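Local structure of glutamine cyclotransferase (Xanthomonas campestris, 3MBR) at residues 151-156 and 165-170; 204-209 and 223-228. The protein probably catalyses the cyclisation of N-terminal glutamine of peptides to pyroglutamate, as a glutaminyl cyclase with a calcium-binding five-bladed beta-propeller fold. The protein carries 1 engineered substitution. All blocks are in the same frame, centred on the assembly; numbering follows the deposited sequence.

Following the chain from the N terminus, contact 1 comes first: it closes the open end of the hairpin of strands 152-158 and 161-166, after which strands 171-175 and 182-187 complete that propeller blade. Contact 2 opens later and spans strands 206-212 and 217-222, bringing 223-228 back beside 204-209 in the last blade, whose sheet is completed by the N-terminal strand 9-16. The two loops lie in series, neither nested nor crossed. They meet in space nevertheless. Ile209 N probably donates a hydrogen bond to Glu154 OE1, Asn153 reaches strand 206-212, and one calcium ion, also bound by Leu26 of strand 23-29 in a third blade, takes ligands from both near the propeller centre.

Contact 1. Residues 151-156 and 165-170. With CA (calcium ion), chain B.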
loop_
_atom_site.group_PDB
_atom_site.type_symbol
_atom_site.label_atom_id
_atom_site.label_comp_id
_atom_site.label_asym_id
_atom_site.label_seq_id
_atom_site.Cartn_x
_atom_site.Cartn_y
_atom_site.Cartn_z
ATOM N N ASN A 151 -11.309 2.447 6.256
ATOM C CA ASN A 151 -10.284 3.473 6.022
ATOM C C ASN A 151 -8.916 2.864 6.052
ATOM O O ASN A 151 -7.988 3.459 6.556
ATOM C CB ASN A 151 -10.368 4.650 7.032
ATOM C CG ASN A 151 -11.352 5.659 6.616
ATOM O OD1 ASN A 151 -11.001 6.683 5.971
ATOM N ND2 ASN A 151 -12.572 5.441 6.986
ATOM N N LEU A 152 -8.720 1.923 5.154
ATOM C CA LEU A 152 -7.411 1.229 5.005
ATOM C C LEU A 152 -6.669 1.726 3.787
ATOM O O LEU A 152 -7.108 1.432 2.613
ATOM C CB LEU A 152 -7.639 -0.227 4.937
ATOM C CG LEU A 152 -8.361 -0.869 6.103
ATOM C CD1 LEU A 152 -8.631 -2.362 5.973
ATOM C CD2 LEU A 152 -7.776 -0.595 7.556
ATOM N N ASN A 153 -5.784 2.711 3.938
ATOM C CA ASN A 153 -5.363 3.503 2.778
ATOM C C ASN A 153 -4.140 2.752 2.112
ATOM O O ASN A 153 -3.664 3.215 1.022
ATOM C CB ASN A 153 -4.969 5.016 3.107
ATOM C CG ASN A 153 -3.615 5.131 3.877
ATOM O OD1 ASN A 153 -3.148 4.192 4.433
ATOM N ND2 ASN A 153 -3.009 6.275 3.896
ATOM N N GLU A 154 -3.584 1.661 2.724
ATOM C CA GLU A 154 -2.502 0.926 2.035
ATOM C C GLU A 154 -2.463 -0.488 2.523
ATOM O O GLU A 154 -2.742 -0.748 3.719
ATOM C CB GLU A 154 -1.162 1.655 2.344
ATOM C CG GLU A 154 0.141 0.946 1.901
ATOM C CD GLU A 154 0.354 0.648 0.406
ATOM O OE1 GLU A 154 1.506 0.343 0.013
ATOM O OE2 GLU A 154 -0.678 0.586 -0.341
ATOM N N LEU A 155 -2.107 -1.411 1.615
ATOM C CA LEU A 155 -2.025 -2.848 1.951
ATOM C C LEU A 155 -0.676 -3.408 1.561
ATOM O O LEU A 155 -0.005 -2.877 0.605
ATOM C CB LEU A 155 -3.047 -3.616 1.084
ATOM C CG LEU A 155 -4.540 -3.280 1.375
ATOM C CD1 LEU A 155 -5.431 -4.115 0.435
ATOM C CD2 LEU A 155 -4.939 -3.496 2.803
ATOM N N GLU A 156 -0.295 -4.506 2.220
ATOM C CA GLU A 156 0.865 -5.237 1.743
ATOM C C GLU A 156 0.730 -6.666 2.278
ATOM O O GLU A 156 0.496 -6.860 3.494
ATOM C CB GLU A 156 2.144 -4.604 2.276
ATOM C CG GLU A 156 3.419 -5.254 1.682
ATOM C CD GLU A 156 3.562 -5.078 0.185
ATOM O OE1 GLU A 156 4.558 -5.653 -0.320
ATOM O OE2 GLU A 156 2.793 -4.326 -0.468
ATOM N N ASN A 165 -2.576 -0.304 6.485
ATOM C CA ASN A 165 -2.483 0.956 7.244
ATOM C C ASN A 165 -3.829 1.537 7.582
ATOM O O ASN A 165 -4.718 1.559 6.714
ATOM C CB ASN A 165 -1.738 2.007 6.411
ATOM C CG ASN A 165 -1.319 3.195 7.230
ATOM O OD1 ASN A 165 -0.527 3.052 8.176
ATOM N ND2 ASN A 165 -1.801 4.395 6.868
ATOM N N VAL A 166 -3.970 2.012 8.835
ATOM C CA VAL A 166 -5.157 2.659 9.357
ATOM C C VAL A 166 -4.658 4.144 9.677
ATOM O O VAL A 166 -4.092 4.523 10.783
ATOM C CB VAL A 166 -5.511 2.047 10.739
ATOM C CG1 VAL A 166 -6.807 2.565 11.100
ATOM C CG2 VAL A 166 -5.542 0.490 10.679
ATOM N N TRP A 167 -4.741 4.979 8.696
ATOM C CA TRP A 167 -4.197 6.301 8.835
ATOM C C TRP A 167 -4.789 7.101 9.912
ATOM O O TRP A 167 -4.141 8.002 10.369
ATOM C CB TRP A 167 -4.320 7.109 7.506
ATOM C CG TRP A 167 -5.820 7.501 7.094
ATOM C CD1 TRP A 167 -6.768 6.752 6.341
ATOM C CD2 TRP A 167 -6.466 8.776 7.389
ATOM N NE1 TRP A 167 -7.949 7.529 6.160
ATOM C CE2 TRP A 167 -7.791 8.727 6.845
ATOM C CE3 TRP A 167 -6.069 9.913 8.147
ATOM C CZ2 TRP A 167 -8.658 9.808 6.960
ATOM C CZ3 TRP A 167 -6.974 11.023 8.234
ATOM C CH2 TRP A 167 -8.197 10.945 7.687
ATOM N N LEU A 168 -6.054 6.867 10.274
ATOM C CA LEU A 168 -6.556 7.763 11.246
ATOM C C LEU A 168 -6.094 7.385 12.649
ATOM O O LEU A 168 -6.230 8.213 13.564
ATOM C CB LEU A 168 -8.043 8.073 11.131
ATOM C CG LEU A 168 -8.829 6.874 11.200
ATOM C CD1 LEU A 168 -9.124 6.798 12.637
ATOM C CD2 LEU A 168 -10.099 7.202 10.228
ATOM N N THR A 169 -5.470 6.217 12.789
ATOM C CA THR A 169 -4.904 5.927 14.111
ATOM C C THR A 169 -3.364 5.789 14.064
ATOM O O THR A 169 -2.770 5.612 15.158
ATOM C CB THR A 169 -5.413 4.598 14.718
ATOM O OG1 THR A 169 -4.642 4.328 15.890
ATOM C CG2 THR A 169 -5.115 3.523 13.830
ATOM N N SER A 170 -2.748 5.995 12.875
ATOM C CA SER A 170 -1.227 5.817 12.667
ATOM C C SER A 170 -0.592 4.314 12.855
ATOM O O SER A 170 0.649 3.980 12.895
ATOM C CB SER A 170 -0.477 6.890 13.509
ATOM O OG SER A 170 -0.937 8.183 13.056
HETATM CA CA CA B . 2.033 -2.013 -0.605
HETATM O O HOH W 1 -7.826 4.739 9.170
HETATM O O HOH W 2 0.870 -2.586 -2.655
#
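Asn165 and Asn153 meet amide to amide in the buried, tightly packed part of this hairpin. ND2 of Asn165 donates to OD1 of Asn153 over 2.8 Å in a fairly straight bond (159°); the acceptor lies in the Asn165 amide plane, while the donor is tilted out of the Asn153 carbonyl plane. With CG lodged between its backbone N and carbonyl carbon (chi1 72°), Asn153 can present OD1 to Asn165 while its ND2 donates to Leu206 O of the next blade. Asparagine suits this place because one short amide both gives and receives. Alongside, Asn165 N donates to Glu154 O at 2.8 Å, whereas the bond from Asn153 N to Asn165 O is weak. On the face opposite Glu154 and Asn165, suitably apolar for a buried side, Leu152 CD2 and Val166 CG2 lie 4.0 Å apart.

Toward the outer end the fit relaxes. Trp167 NE1 reaches Asn151 OD1 at 3.2 Å along a bent path (139°), and a water links Asn151 O to Leu168 N. The exposed Leu168 has CD2 4.1 Å from Asn151 CB.

At the inner end calcium is bound by Glu154 OE1 (2.5 Å), Leu155 O and Glu156 OE2, with Leu26 O, Ile209 O and a water completing the site. Hard oxygen ligands suit calcium, the two carboxylates probably balance much of its charge, and the ion bridges strands the hairpin alone would not join.

Contact 2. Residues 204-209 and 223-228; sequences DVLNGI and KRWPML. With CA (calcium ion), chain B.
Trp225 turns the edge of its indole to the backbone of Asp204, its NE1 donating to Asp204 O over 2.8 Å. The oxygen sits in the ring plane, yet the nitrogen stands well above the carbonyl plane (64° out of it). The six-membered part of the indole runs on to Leu206, where Trp225 CZ2 lies 3.8 Å from Leu206 CB. Tryptophan suits the place by pairing a single polar N-H with a broad apolar ring. A second bond, Lys223 N to Val205 O at 2.9 Å, ties the backbones together.

Farther out, Asp204 OD2 makes a long, weak salt bridge to Arg224 NE (3.4 Å), with carboxylate and guanidinium planes nearly perpendicular. One water bridges OD2 and Arg224 NH2 beside it; another donates to both Asp204 OD1 and the backbone O of Arg224. The Lys223 chain, extended until its last torsion bends (chi4 -68°), passes CE within 3.3 Å of Asn207 OD1, and its ammonium end is held by a salt bridge to Glu24 and a hydrogen bond to Thr23 O.

Behind this shell, Asn207 and Gly208 form a classic beta bulge opposite Thr221, and strand 206-212 leads on to Ile209, whose O binds calcium at 2.3 Å. No helix borders the contact: strand 217-222 lies between strands 206-212 and 227-233, strand 9-16 flanks the latter, and Leu206 and Ile209 pack on Asn165 of the preceding blade.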
loop_
_atom_site.group_PDB
_atom_site.type_symbol
_atom_site.label_atom_id
_atom_site.label_comp_id
_atom_site.label_asym_id
_atom_site.label_seq_id
_atom_site.Cartn_x
_atom_site.Cartn_y
_atom_site.Cartn_z
ATOM N N ASP A 204 0.600 14.481 5.533
ATOM C CA ASP A 204 1.774 13.565 5.378
ATOM C C ASP A 204 1.604 12.184 6.055
ATOM O O ASP A 204 2.383 11.802 6.998
ATOM C CB ASP A 204 3.080 14.302 5.841
ATOM C CG ASP A 204 3.385 15.590 5.051
ATOM O OD1 ASP A 204 4.451 16.246 5.343
ATOM O OD2 ASP A 204 2.582 15.993 4.159
ATOM N N VAL A 205 0.542 11.475 5.641
ATOM C CA VAL A 205 0.164 10.228 6.261
ATOM C C VAL A 205 1.064 9.137 5.711
ATOM O O VAL A 205 1.571 9.191 4.546
ATOM C CB VAL A 205 -1.281 9.808 5.981
ATOM C CG1 VAL A 205 -2.305 10.679 6.791
ATOM C CG2 VAL A 205 -1.603 9.820 4.517
ATOM N N LEU A 206 1.256 8.074 6.508
ATOM C CA LEU A 206 1.859 6.814 6.006
ATOM C C LEU A 206 0.974 6.323 4.878
ATOM O O LEU A 206 -0.282 6.340 5.004
ATOM C CB LEU A 206 1.939 5.791 7.172
ATOM C CG LEU A 206 2.905 4.592 6.936
ATOM C CD1 LEU A 206 3.370 3.958 8.256
ATOM C CD2 LEU A 206 2.343 3.482 6.087
ATOM N N ASN A 207 1.570 5.915 3.786
ATOM C CA ASN A 207 0.735 5.521 2.656
ATOM C C ASN A 207 1.445 4.518 1.784
ATOM O O ASN A 207 0.963 4.192 0.693
ATOM C CB ASN A 207 0.289 6.745 1.854
ATOM C CG ASN A 207 -1.055 6.610 1.326
ATOM O OD1 ASN A 207 -1.773 7.608 1.425
ATOM N ND2 ASN A 207 -1.369 5.533 0.644
ATOM N N GLY A 208 2.600 3.990 2.202
ATOM C CA GLY A 208 3.327 3.027 1.367
ATOM C C GLY A 208 3.875 1.955 2.291
ATOM O O GLY A 208 4.603 2.330 3.252
ATOM N N ILE A 209 3.537 0.713 2.062
ATOM C CA ILE A 209 4.078 -0.405 2.824
ATOM C C ILE A 209 4.571 -1.400 1.778
ATOM O O ILE A 209 3.733 -1.859 0.968
ATOM C CB ILE A 209 3.031 -1.081 3.747
ATOM C CG1 ILE A 209 2.432 -0.039 4.720
ATOM C CG2 ILE A 209 3.743 -2.220 4.474
ATOM C CD1 ILE A 209 1.167 -0.575 5.415
ATOM N N LYS A 223 3.231 10.305 2.417
ATOM C CA LYS A 223 3.127 11.464 1.553
ATOM C C LYS A 223 4.086 12.526 1.988
ATOM O O LYS A 223 4.059 13.013 3.115
ATOM C CB LYS A 223 1.703 12.048 1.586
ATOM C CG LYS A 223 0.666 11.021 1.053
ATOM C CD LYS A 223 -0.700 11.748 0.861
ATOM C CE LYS A 223 -1.749 10.779 0.396
ATOM N NZ LYS A 223 -1.584 10.278 -0.887
ATOM N N ARG A 224 5.040 12.913 1.079
ATOM C CA ARG A 224 5.991 13.990 1.347
ATOM C C ARG A 224 6.980 13.655 2.494
ATOM O O ARG A 224 7.701 14.528 2.982
ATOM C CB ARG A 224 5.329 15.347 1.627
ATOM C CG ARG A 224 4.445 15.706 0.402
ATOM C CD ARG A 224 4.249 17.119 0.244
ATOM N NE ARG A 224 3.377 17.600 1.241
ATOM C CZ ARG A 224 3.342 18.911 1.542
ATOM N NH1 ARG A 224 4.165 19.834 0.882
ATOM N NH2 ARG A 224 2.505 19.369 2.482
ATOM N N TRP A 225 7.041 12.372 2.868
ATOM C CA TRP A 225 8.010 12.017 3.936
ATOM C C TRP A 225 9.445 12.238 3.410
ATOM O O TRP A 225 9.751 11.924 2.258
ATOM C CB TRP A 225 7.896 10.579 4.362
ATOM C CG TRP A 225 6.704 10.301 5.237
ATOM C CD1 TRP A 225 5.509 10.974 5.300
ATOM C CD2 TRP A 225 6.580 9.178 6.116
ATOM N NE1 TRP A 225 4.657 10.329 6.185
ATOM C CE2 TRP A 225 5.293 9.241 6.696
ATOM C CE3 TRP A 225 7.416 8.106 6.437
ATOM C CZ2 TRP A 225 4.803 8.245 7.598
ATOM C CZ3 TRP A 225 6.963 7.124 7.343
ATOM C CH2 TRP A 225 5.700 7.191 7.904
ATOM N N PRO A 226 10.365 12.680 4.288
ATOM C CA PRO A 226 11.760 12.901 3.851
ATOM C C PRO A 226 12.536 11.589 3.835
ATOM O O PRO A 226 13.646 11.547 3.255
ATOM C CB PRO A 226 12.344 13.853 4.905
ATOM C CG PRO A 226 11.538 13.496 6.141
ATOM C CD PRO A 226 10.131 13.212 5.632
ATOM N N MET A 227 11.981 10.522 4.394
ATOM C CA MET A 227 12.651 9.243 4.509
ATOM C C MET A 227 11.684 8.108 4.270
ATOM O O MET A 227 10.476 8.238 4.376
ATOM C CB MET A 227 13.233 9.052 5.925
ATOM C CG MET A 227 14.381 10.065 6.246
ATOM S SD MET A 227 15.151 9.872 7.801
ATOM C CE MET A 227 14.074 10.943 8.801
ATOM N N LEU A 228 12.294 7.010 3.906
ATOM C CA LEU A 228 11.661 5.712 3.799
ATOM C C LEU A 228 12.363 4.831 4.828
ATOM O O LEU A 228 13.606 4.856 4.893
ATOM C CB LEU A 228 11.725 5.191 2.338
ATOM C CG LEU A 228 11.267 3.742 2.074
ATOM C CD1 LEU A 228 10.582 3.643 0.803
ATOM C CD2 LEU A 228 12.454 2.821 2.222
HETATM CA CA CA B . 2.033 -2.013 -0.605
HETATM O O HOH W 3 7.126 15.358 5.645
HETATM O O HOH W 4 0.787 17.978 4.591
HETATM O O HOH W 2 0.870 -2.586 -2.655
#